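Local structure of Exo-alpha-sialidase (Clostridium perfringens, 2V72) at residues Q53-N58 with A137-Y142. The protein serves as the family 32 carbohydrate-binding module of a large sialidase toxin and binds galactose, probably directing the enzyme toward sugars on host glycans. Numbering follows the deposited sequence.
Sequences QSLSVN and AELNVY. With CA (calcium ion), chain B.
Leu139 meets Leu55 and Val57 through methyl groups alone, and no flat group of the two segments enters the contact; the carboxylate of Glu138 lies apart from this packing and binds calcium through one oxygen. OE2 of Glu138 is 2.4 Å from the ion, while OE1 of Glu138 is 4.6 Å from it, so the coordination is monodentate. A bend at chi2 (-59°) folds the carboxylate back, letting OE2 reach the same ion as Ala137 O, which is 2.3 Å from the calcium. Ser31, Asp34, Asn36 and Thr39 complete the site. A classic beta bulge sets Ala137 and Glu138 together against Thr71 of strand 62-71. One residue on, Leu139 turns inward with CG anti to its backbone N (chi1 -170°), and its two methyls divide the work: CD1 meets Leu55 CD2 at 4.4 Å, and CD2 meets Val57 CG2 at 4.2 Å. Strands 53-59 and 135-142 belong to different sheets of the F5/8 type C beta-sandwich; Leu55 and Val57 pair by backbone with Ile124 and Ile122. With no hydrogen bond between the segments, the methyl contacts give van der Waals cohesion without directional fixing, whereas calcium bonds hold the 137-138 end to the 31-39 region.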
loop_
_atom_site.group_PDB
_atom_site.type_symbol
_atom_site.label_atom_id
_atom_site.label_comp_id
_atom_site.label_asym_id
_atom_site.label_seq_id
_atom_site.Cartn_x
_atom_site.Cartn_y
_atom_site.Cartn_z
ATOM N N GLN A 53 -6.713 -5.397 7.552
ATOM C CA GLN A 53 -7.021 -3.988 7.338
ATOM C C GLN A 53 -6.348 -3.623 6.024
ATOM O O GLN A 53 -5.444 -4.336 5.580
ATOM C CB GLN A 53 -6.495 -3.108 8.485
ATOM C CG GLN A 53 -7.092 -3.411 9.866
ATOM C CD GLN A 53 -8.577 -3.057 9.987
ATOM O OE1 GLN A 53 -9.061 -2.098 9.374
ATOM N NE2 GLN A 53 -9.299 -3.833 10.787
ATOM N N SER A 54 -6.774 -2.525 5.403
ATOM C CA SER A 54 -6.312 -2.193 4.062
ATOM C C SER A 54 -6.050 -0.708 3.868
ATOM O O SER A 54 -6.536 0.117 4.636
ATOM C CB SER A 54 -7.333 -2.669 3.027
ATOM O OG SER A 54 -8.544 -1.952 3.161
ATOM N N LEU A 55 -5.265 -0.396 2.838
ATOM C CA LEU A 55 -4.998 0.974 2.423
ATOM C C LEU A 55 -5.392 1.083 0.960
ATOM O O LEU A 55 -4.906 0.319 0.125
ATOM C CB LEU A 55 -3.518 1.325 2.608
ATOM C CG LEU A 55 -2.943 2.583 1.932
ATOM C CD1 LEU A 55 -3.328 3.853 2.668
ATOM C CD2 LEU A 55 -1.422 2.493 1.794
ATOM N N SER A 56 -6.299 2.006 0.655
ATOM C CA SER A 56 -6.703 2.236 -0.722
ATOM C C SER A 56 -6.061 3.517 -1.184
ATOM O O SER A 56 -6.062 4.518 -0.462
ATOM C CB SER A 56 -8.227 2.333 -0.861
ATOM O OG SER A 56 -8.855 1.150 -0.415
ATOM N N VAL A 57 -5.494 3.469 -2.383
ATOM C CA VAL A 57 -4.882 4.627 -2.992
ATOM C C VAL A 57 -5.535 4.869 -4.352
ATOM O O VAL A 57 -5.420 4.045 -5.273
ATOM C CB VAL A 57 -3.345 4.442 -3.149
ATOM C CG1 VAL A 57 -2.720 5.674 -3.784
ATOM C CG2 VAL A 57 -2.699 4.152 -1.801
ATOM N N ASN A 58 -6.235 5.992 -4.459
ATOM C CA ASN A 58 -6.811 6.421 -5.723
ATOM C C ASN A 58 -5.740 7.099 -6.548
ATOM O O ASN A 58 -4.954 7.890 -6.025
ATOM C CB ASN A 58 -7.993 7.360 -5.495
ATOM C CG ASN A 58 -8.756 7.640 -6.764
ATOM O OD1 ASN A 58 -8.393 8.525 -7.541
ATOM N ND2 ASN A 58 -9.831 6.882 -6.985
ATOM N N ALA A 137 5.356 3.061 4.877
ATOM C CA ALA A 137 5.922 4.407 4.943
ATOM C C ALA A 137 5.796 5.135 3.608
ATOM O O ALA A 137 5.557 6.344 3.584
ATOM C CB ALA A 137 7.384 4.368 5.430
ATOM N N GLU A 138 5.948 4.400 2.507
ATOM C CA GLU A 138 5.777 4.955 1.158
ATOM C C GLU A 138 5.187 3.945 0.172
ATOM O O GLU A 138 5.509 2.756 0.212
ATOM C CB GLU A 138 7.098 5.495 0.599
ATOM C CG GLU A 138 7.473 6.891 1.047
ATOM C CD GLU A 138 6.440 7.922 0.676
ATOM O OE1 GLU A 138 6.202 8.142 -0.534
ATOM O OE2 GLU A 138 5.867 8.524 1.604
ATOM N N LEU A 139 4.318 4.439 -0.706
ATOM C CA LEU A 139 3.730 3.634 -1.757
ATOM C C LEU A 139 3.831 4.379 -3.079
ATOM O O LEU A 139 3.371 5.519 -3.202
ATOM C CB LEU A 139 2.271 3.286 -1.443
ATOM C CG LEU A 139 1.696 2.250 -2.412
ATOM C CD1 LEU A 139 0.896 1.192 -1.683
ATOM C CD2 LEU A 139 0.889 2.896 -3.539
ATOM N N ASN A 140 4.449 3.724 -4.059
ATOM C CA ASN A 140 4.628 4.305 -5.373
ATOM C C ASN A 140 4.050 3.396 -6.445
ATOM O O ASN A 140 4.029 2.168 -6.289
ATOM C CB ASN A 140 6.110 4.580 -5.629
ATOM C CG ASN A 140 6.612 5.766 -4.859
ATOM O OD1 ASN A 140 6.413 6.910 -5.269
ATOM N ND2 ASN A 140 7.258 5.508 -3.723
ATOM N N VAL A 141 3.552 4.003 -7.517
ATOM C CA VAL A 141 2.902 3.241 -8.583
ATOM C C VAL A 141 3.525 3.640 -9.903
ATOM O O VAL A 141 3.684 4.826 -10.196
ATOM C CB VAL A 141 1.361 3.439 -8.617
ATOM C CG1 VAL A 141 0.711 2.414 -9.541
ATOM C CG2 VAL A 141 0.760 3.303 -7.217
ATOM N N TYR A 142 3.902 2.643 -10.686
ATOM C CA TYR A 142 4.660 2.907 -11.891
ATOM C C TYR A 142 3.884 2.494 -13.119
ATOM O O TYR A 142 3.156 1.499 -13.090
ATOM C CB TYR A 142 6.022 2.214 -11.811
ATOM C CG TYR A 142 6.850 2.726 -10.662
ATOM C CD1 TYR A 142 6.720 2.177 -9.382
ATOM C CD2 TYR A 142 7.739 3.783 -10.839
ATOM C CE1 TYR A 142 7.468 2.655 -8.322
ATOM C CE2 TYR A 142 8.494 4.269 -9.781
ATOM C CZ TYR A 142 8.349 3.704 -8.528
ATOM O OH TYR A 142 9.090 4.183 -7.478
HETATM CA CA CA B . 5.599 8.627 3.996
#